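PDB 2YJG: lactate racemase, which interconverts the D- and L-isomers of lactate with the help of a nickel-pincer cofactor derived from nicotinic acid mononucleotide. Local coordinates for residues I4-G9 with I279-N284; I315-A320 with V372-D377. All blocks are in the same frame, centred on the assembly; numbering follows the deposited sequence.

Contact 1: I4-G9 with I279-N284; sequences IEIPYG and IVITSN
Strand 4-8 passes strand 279-283 at 6.9 Å between the axes of the two short segments, their directions 47° apart, and the backbones come nearest where Pro7 CA lies 6.4 Å from Ser283 CA. No direct hydrogen bond joins them. Ile6 and Ser283 carry the contact: the CG2 branch of Ile6, set anti to its own backbone N, presses on Ser283 CB at 3.6 Å, while the CG1 branch, beside the backbone N, brings CD1 to 4.4 Å from Ile281 CG2. The first strand belongs to a two-stranded antiparallel hairpin with strand 11-16, laid on one face of the parallel sheet of the C-terminal domain; from this hairpin Phe15 also touches Ile281, and Ile6 reaches Ala316 on the next sheet strand. Further along, the ring of Pro7 lies beside the Ser283 hydroxyl, CG to OG 3.8 Å, and Pro7 O closes on Ser283 CB at 3.4 Å. The hydroxyl's hydrogen bonds go to Pro416 O and Gly285 N, and it meets the proline ring by van der Waals contact. A water bridges the backbones where the strands end, lying 3.1 Å from Pro7 O, to which it can donate, and weakly accepting from Asn284 N.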
ATOM      1  N   ILE A   4      26.187 -25.629 -26.156  1.00 23.89           N
ATOM      2  CA  ILE A   4      26.220 -24.552 -25.166  1.00 24.84           C
ATOM      3  C   ILE A   4      24.819 -23.903 -25.077  1.00 24.24           C
ATOM      4  O   ILE A   4      24.174 -23.743 -26.086  1.00 26.38           O
ATOM      5  CB  ILE A   4      27.365 -23.494 -25.504  1.00 25.69           C
ATOM      6  CG1 ILE A   4      27.069 -22.756 -26.791  1.00 28.74           C
ATOM      7  CG2 ILE A   4      28.752 -24.182 -25.649  1.00 25.62           C
ATOM      8  CD1 ILE A   4      27.899 -21.487 -27.040  1.00 32.95           C
ATOM      9  N   GLU A   5      24.316 -23.676 -23.867  1.00 22.94           N
ATOM     10  CA  GLU A   5      23.063 -22.989 -23.660  1.00 22.87           C
ATOM     11  C   GLU A   5      23.387 -21.559 -23.199  1.00 21.51           C
ATOM     12  O   GLU A   5      24.105 -21.367 -22.216  1.00 19.95           O
ATOM     13  CB  GLU A   5      22.185 -23.658 -22.633  1.00 23.84           C
ATOM     14  CG  GLU A   5      21.519 -24.965 -23.071  1.00 28.50           C
ATOM     15  CD  GLU A   5      20.314 -25.338 -22.185  1.00 36.75           C
ATOM     16  OE1 GLU A   5      20.137 -24.735 -21.094  1.00 40.44           O
ATOM     17  OE2 GLU A   5      19.533 -26.225 -22.599  1.00 42.64           O
ATOM     18  N   ILE A   6      22.873 -20.599 -23.961  1.00 20.04           N
ATOM     19  CA  ILE A   6      23.111 -19.133 -23.790  1.00 20.59           C
ATOM     20  C   ILE A   6      21.764 -18.447 -23.496  1.00 19.97           C
ATOM     21  O   ILE A   6      20.848 -18.515 -24.319  1.00 22.70           O
ATOM     22  CB  ILE A   6      23.704 -18.596 -25.094  1.00 20.20           C
ATOM     23  CG1 ILE A   6      25.029 -19.347 -25.388  1.00 21.57           C
ATOM     24  CG2 ILE A   6      23.925 -17.100 -25.121  1.00 19.76           C
ATOM     25  CD1 ILE A   6      26.146 -19.033 -24.484  1.00 18.28           C
ATOM     26  N   PRO A   7      21.616 -17.864 -22.322  1.00 18.52           N
ATOM     27  CA  PRO A   7      20.447 -17.164 -21.826  1.00 18.47           C
ATOM     28  C   PRO A   7      20.105 -16.055 -22.786  1.00 17.09           C
ATOM     29  O   PRO A   7      20.996 -15.392 -23.294  1.00 15.00           O
ATOM     30  CB  PRO A   7      20.926 -16.589 -20.521  1.00 20.59           C
ATOM     31  CG  PRO A   7      22.107 -17.355 -20.176  1.00 19.96           C
ATOM     32  CD  PRO A   7      22.654 -17.994 -21.298  1.00 18.38           C
ATOM     33  N   TYR A   8      18.827 -15.894 -23.075  1.00 16.10           N
ATOM     34  CA  TYR A   8      18.369 -14.988 -24.147  1.00 15.76           C
ATOM     35  C   TYR A   8      16.880 -14.818 -23.980  1.00 15.80           C
ATOM     36  O   TYR A   8      16.106 -15.784 -24.148  1.00 14.87           O
ATOM     37  CB  TYR A   8      18.671 -15.577 -25.536  1.00 15.38           C
ATOM     38  CG  TYR A   8      18.284 -14.670 -26.692  1.00 16.04           C
ATOM     39  CD1 TYR A   8      17.002 -14.686 -27.244  1.00 15.13           C
ATOM     40  CD2 TYR A   8      19.186 -13.748 -27.201  1.00 15.98           C
ATOM     41  CE1 TYR A   8      16.638 -13.776 -28.262  1.00 17.44           C
ATOM     42  CE2 TYR A   8      18.834 -12.867 -28.246  1.00 14.23           C
ATOM     43  CZ  TYR A   8      17.580 -12.920 -28.802  1.00 17.31           C
ATOM     44  OH  TYR A   8      17.241 -12.049 -29.843  1.00 16.90           O
ATOM     45  N   GLY A   9      16.475 -13.608 -23.613  1.00 15.29           N
ATOM     46  CA  GLY A   9      15.110 -13.304 -23.443  1.00 15.49           C
ATOM     47  C   GLY A   9      14.529 -14.259 -22.432  1.00 17.40           C
ATOM     48  O   GLY A   9      15.117 -14.446 -21.371  1.00 15.77           O
ATOM     49  N   ILE A 279      37.953 -14.334 -30.394  1.00 18.44           N
ATOM     50  CA  ILE A 279      36.466 -14.279 -30.390  1.00 16.97           C
ATOM     51  C   ILE A 279      35.954 -14.673 -29.000  1.00 16.87           C
ATOM     52  O   ILE A 279      36.436 -15.629 -28.387  1.00 15.60           O
ATOM     53  CB  ILE A 279      35.829 -15.186 -31.475  1.00 17.73           C
ATOM     54  CG1 ILE A 279      36.314 -14.821 -32.871  1.00 19.99           C
ATOM     55  CG2 ILE A 279      34.327 -15.084 -31.506  1.00 14.10           C
ATOM     56  CD1 ILE A 279      35.847 -15.890 -33.991  1.00 19.74           C
ATOM     57  N   VAL A 280      34.990 -13.909 -28.504  1.00 13.32           N
ATOM     58  CA  VAL A 280      34.287 -14.249 -27.312  1.00 14.70           C
ATOM     59  C   VAL A 280      32.803 -14.332 -27.669  1.00 14.21           C
ATOM     60  O   VAL A 280      32.303 -13.471 -28.415  1.00 14.62           O
ATOM     61  CB  VAL A 280      34.465 -13.148 -26.255  1.00 13.62           C
ATOM     62  CG1 VAL A 280      33.698 -13.489 -25.057  1.00 14.65           C
ATOM     63  CG2 VAL A 280      35.963 -12.858 -25.931  1.00 15.99           C
ATOM     64  N   ILE A 281      32.095 -15.331 -27.135  1.00 13.75           N
ATOM     65  CA  ILE A 281      30.631 -15.429 -27.176  1.00 14.42           C
ATOM     66  C   ILE A 281      30.091 -15.296 -25.793  1.00 14.10           C
ATOM     67  O   ILE A 281      30.521 -16.006 -24.869  1.00 13.96           O
ATOM     68  CB  ILE A 281      30.117 -16.776 -27.742  1.00 13.89           C
ATOM     69  CG1 ILE A 281      30.547 -16.883 -29.197  1.00 17.10           C
ATOM     70  CG2 ILE A 281      28.613 -16.887 -27.497  1.00 13.92           C
ATOM     71  CD1 ILE A 281      30.183 -18.248 -29.884  1.00 17.89           C
ATOM     72  N   THR A 282      29.200 -14.335 -25.598  1.00 13.24           N
ATOM     73  CA  THR A 282      28.583 -14.168 -24.277  1.00 13.33           C
ATOM     74  C   THR A 282      27.102 -13.708 -24.398  1.00 14.63           C
ATOM     75  O   THR A 282      26.530 -13.720 -25.507  1.00 14.39           O
ATOM     76  CB  THR A 282      29.422 -13.220 -23.419  1.00 14.57           C
ATOM     77  OG1 THR A 282      29.034 -13.318 -22.051  1.00 14.21           O
ATOM     78  CG2 THR A 282      29.329 -11.744 -23.959  1.00 11.60           C
ATOM     79  N   SER A 283      26.483 -13.449 -23.256  1.00 12.62           N
ATOM     80  CA  SER A 283      25.071 -13.034 -23.211  1.00 12.88           C
ATOM     81  C   SER A 283      24.882 -12.010 -22.125  1.00 12.99           C
ATOM     82  O   SER A 283      25.799 -11.718 -21.361  1.00 13.54           O
ATOM     83  CB  SER A 283      24.151 -14.215 -22.933  1.00 12.70           C
ATOM     84  OG  SER A 283      24.064 -14.446 -21.572  1.00 13.85           O
ATOM     85  N   ASN A 284      23.709 -11.410 -22.060  1.00 12.92           N
ATOM     86  CA  ASN A 284      23.438 -10.532 -20.935  1.00 14.08           C
ATOM     87  C   ASN A 284      22.503 -11.145 -19.930  1.00 14.59           C
ATOM     88  O   ASN A 284      21.707 -10.410 -19.395  1.00 14.83           O
ATOM     89  CB  ASN A 284      22.845  -9.195 -21.336  1.00 13.56           C
ATOM     90  CG  ASN A 284      23.510  -8.033 -20.605  1.00 13.59           C
ATOM     91  OD1 ASN A 284      24.714  -7.950 -20.628  1.00 12.08           O
ATOM     92  ND2 ASN A 284      22.725  -7.191 -19.885  1.00 13.27           N
TER
HETATM   93  O   HOH W   1      20.775 -12.448 -22.522  1.00 12.11           O

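Contact 2: I315-A320 with V372-D377; sequences IAAECA and VIMVTD
Thr376 OG1 sits against two carbonyl oxygens at the end of the strand pair, 2.8 Å from Ala317 O and 3.0 Å from Glu318 O. Its single proton can serve either oxygen, and Asn380 ND2 donates to the same hydroxyl. The group arrives there because OG1 stands anti to the Thr376 backbone N (chi1 -165°), which swings it across to the loop at 317-318. Glu318 O also takes a weak bond from Asp377 N, beyond the last paired residues. Before this point the pairing is regular and parallel. Ile315 N gives an almost straight bond to Ile373 O, 168° at the hydrogen; Val375 N returns one to Ile315 O, tilted out of the carbonyl plane; and Ala317 N meets Val375 O at 3.0 Å. On one face Ile315 and Met374 run side by side, with Ile315 CG2 3.8 Å from Met374 CG. The methionine chain bends at its last torsion (chi3 77°), bringing CE to 4.0 Å from Cys319 SG and close to Ala317 CB; helix 293-305 packs over this group through Ser296 and Met300. The other face holds Ala316 and Val375, covered by Ile6 and by Ala398 of helix 395-405 respectively. Beyond the strands, Asp377 OD1 accepts a hydrogen bond from Lys379 N, and a water donates to Asp377 OD2; the same water's very short approach to Glu318 OE2 is doubtful. Glu318 OE2 and Asp377 OD2 stay 4.8 Å apart. These are adjacent parallel strands of an alpha/beta sheet packed between helices, their C-terminal loops lying near helix 293-305, which carries Gln295 and Lys298, inferred by similarity to bind substrate.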
ATOM      1  N   ILE A 315      27.601 -11.051 -28.514  1.00 12.18           N
ATOM      2  CA  ILE A 315      26.754 -10.990 -27.350  1.00 12.01           C
ATOM      3  C   ILE A 315      25.291 -11.290 -27.748  1.00 13.07           C
ATOM      4  O   ILE A 315      24.742 -10.644 -28.636  1.00 12.44           O
ATOM      5  CB  ILE A 315      26.840  -9.622 -26.578  1.00 12.79           C
ATOM      6  CG1 ILE A 315      26.028  -9.786 -25.316  1.00 12.92           C
ATOM      7  CG2 ILE A 315      26.342  -8.455 -27.376  1.00 11.36           C
ATOM      8  CD1 ILE A 315      26.273  -8.906 -24.150  1.00 11.01           C
ATOM      9  N   ALA A 316      24.675 -12.245 -27.052  1.00 12.78           N
ATOM     10  CA  ALA A 316      23.292 -12.528 -27.258  1.00 12.90           C
ATOM     11  C   ALA A 316      22.526 -11.801 -26.198  1.00 11.61           C
ATOM     12  O   ALA A 316      22.737 -12.041 -25.033  1.00 12.85           O
ATOM     13  CB  ALA A 316      23.004 -14.033 -27.208  1.00 14.35           C
ATOM     14  N   ALA A 317      21.649 -10.893 -26.644  1.00 10.79           N
ATOM     15  CA  ALA A 317      20.844  -9.996 -25.790  1.00 11.36           C
ATOM     16  C   ALA A 317      19.563  -9.638 -26.585  1.00 11.93           C
ATOM     17  O   ALA A 317      19.618  -8.989 -27.622  1.00 13.50           O
ATOM     18  CB  ALA A 317      21.646  -8.712 -25.402  1.00  9.98           C
ATOM     19  N   GLU A 318      18.422 -10.145 -26.144  1.00 13.47           N
ATOM     20  CA  GLU A 318      17.164  -9.981 -26.912  1.00 13.01           C
ATOM     21  C   GLU A 318      16.833  -8.519 -27.076  1.00 12.06           C
ATOM     22  O   GLU A 318      16.426  -8.078 -28.154  1.00 10.74           O
ATOM     23  CB  GLU A 318      16.045 -10.686 -26.169  1.00 13.02           C
ATOM     24  CG  GLU A 318      14.703 -10.524 -26.808  1.00 10.89           C
ATOM     25  CD  GLU A 318      13.587 -11.184 -26.070  1.00 15.75           C
ATOM     26  OE1 GLU A 318      13.363 -10.870 -24.872  1.00 14.96           O
ATOM     27  OE2 GLU A 318      12.892 -12.010 -26.722  1.00 17.66           O
ATOM     28  N   CYS A 319      17.054  -7.735 -26.013  1.00 12.19           N
ATOM     29  CA  CYS A 319      16.797  -6.292 -26.066  1.00 13.43           C
ATOM     30  C   CYS A 319      15.383  -5.972 -26.521  1.00 13.52           C
ATOM     31  O   CYS A 319      15.168  -5.143 -27.390  1.00 12.89           O
ATOM     32  CB  CYS A 319      17.827  -5.541 -26.930  1.00 13.71           C
ATOM     33  SG  CYS A 319      19.550  -5.748 -26.310  1.00 13.92           S
ATOM     34  N   ALA A 320      14.437  -6.660 -25.924  1.00 14.44           N
ATOM     35  CA  ALA A 320      13.023  -6.531 -26.285  1.00 16.12           C
ATOM     36  C   ALA A 320      12.539  -5.088 -26.196  1.00 16.74           C
ATOM     37  O   ALA A 320      11.629  -4.723 -26.935  1.00 18.46           O
ATOM     38  CB  ALA A 320      12.154  -7.412 -25.329  1.00 15.72           C
ATOM     39  N   VAL A 372      31.894  -5.538 -32.011  1.00 15.12           N
ATOM     40  CA  VAL A 372      30.835  -6.200 -31.289  1.00 14.97           C
ATOM     41  C   VAL A 372      29.765  -6.591 -32.285  1.00 14.41           C
ATOM     42  O   VAL A 372      29.394  -5.794 -33.218  1.00 16.41           O
ATOM     43  CB  VAL A 372      30.283  -5.325 -30.171  1.00 14.82           C
ATOM     44  CG1 VAL A 372      29.065  -5.993 -29.478  1.00 12.12           C
ATOM     45  CG2 VAL A 372      31.399  -5.014 -29.157  1.00 15.25           C
ATOM     46  N   ILE A 373      29.348  -7.839 -32.152  1.00 13.23           N
ATOM     47  CA  ILE A 373      28.245  -8.388 -32.934  1.00 12.73           C
ATOM     48  C   ILE A 373      27.121  -8.683 -31.985  1.00 12.63           C
ATOM     49  O   ILE A 373      27.314  -9.381 -30.982  1.00 13.01           O
ATOM     50  CB  ILE A 373      28.622  -9.704 -33.715  1.00 12.69           C
ATOM     51  CG1 ILE A 373      29.665  -9.400 -34.767  1.00 16.72           C
ATOM     52  CG2 ILE A 373      27.359 -10.345 -34.374  1.00 13.63           C
ATOM     53  CD1 ILE A 373      30.475 -10.548 -35.185  1.00 17.53           C
ATOM     54  N   MET A 374      25.938  -8.144 -32.256  1.00 11.88           N
ATOM     55  CA  MET A 374      24.823  -8.434 -31.374  1.00 11.84           C
ATOM     56  C   MET A 374      23.797  -9.388 -32.056  1.00 12.72           C
ATOM     57  O   MET A 374      23.277  -9.113 -33.127  1.00 13.38           O
ATOM     58  CB  MET A 374      24.118  -7.162 -30.890  1.00 13.18           C
ATOM     59  CG  MET A 374      24.940  -6.202 -30.057  1.00 13.24           C
ATOM     60  SD  MET A 374      23.925  -4.909 -29.310  1.00 13.14           S
ATOM     61  CE  MET A 374      23.206  -5.775 -28.000  1.00  8.18           C
ATOM     62  N   VAL A 375      23.531 -10.504 -31.407  1.00 12.53           N
ATOM     63  CA  VAL A 375      22.381 -11.366 -31.693  1.00 13.13           C
ATOM     64  C   VAL A 375      21.242 -10.845 -30.855  1.00 13.49           C
ATOM     65  O   VAL A 375      21.254 -10.921 -29.632  1.00 11.99           O
ATOM     66  CB  VAL A 375      22.702 -12.897 -31.362  1.00 13.91           C
ATOM     67  CG1 VAL A 375      21.468 -13.831 -31.487  1.00 14.86           C
ATOM     68  CG2 VAL A 375      23.897 -13.410 -32.248  1.00 14.65           C
ATOM     69  N   THR A 376      20.206 -10.352 -31.551  1.00 13.87           N
ATOM     70  CA  THR A 376      19.177  -9.568 -30.955  1.00 15.17           C
ATOM     71  C   THR A 376      17.935  -9.610 -31.840  1.00 15.58           C
ATOM     72  O   THR A 376      18.026  -9.993 -32.965  1.00 15.30           O
ATOM     73  CB  THR A 376      19.685  -8.128 -30.762  1.00 15.48           C
ATOM     74  OG1 THR A 376      18.813  -7.473 -29.880  1.00 13.91           O
ATOM     75  CG2 THR A 376      19.784  -7.361 -32.068  1.00 18.30           C
ATOM     76  N   ASP A 377      16.804  -9.240 -31.264  1.00 17.06           N
ATOM     77  CA  ASP A 377      15.513  -9.118 -31.935  1.00 19.05           C
ATOM     78  C   ASP A 377      15.664  -8.255 -33.144  1.00 19.78           C
ATOM     79  O   ASP A 377      16.349  -7.238 -33.061  1.00 19.10           O
ATOM     80  CB  ASP A 377      14.533  -8.486 -30.942  1.00 19.80           C
ATOM     81  CG  ASP A 377      13.101  -8.570 -31.372  1.00 26.24           C
ATOM     82  OD1 ASP A 377      12.715  -7.871 -32.373  1.00 29.85           O
ATOM     83  OD2 ASP A 377      12.351  -9.293 -30.653  1.00 28.63           O
TER
HETATM   84  O   HOH W   2      12.624 -11.964 -29.257  1.00 19.39           O

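Both contacts are largely buried and reach the same parallel sheet, with about 9 Å between their centres. Contact 2 lies within the sheet, so main-chain bonds dominate it and side chains pack on both faces; contact 1 joins a hairpin to one face, and relies on apolar touches and a water. Strands 279-283 and 311-316 are neighbours, probably hydrogen-bonded from Ala316 N to Thr282 O and from Asn284 N to Ala316 O, which ties the two sites together. Tyr8 of the hairpin also extends over the sheet to the loop at Thr376 and Asp377, where its OH packs 3.2 Å from Asp377 N. Each contact has a water at its C-terminal end, between backbone atoms in contact 1 and beside carboxylates in contact 2.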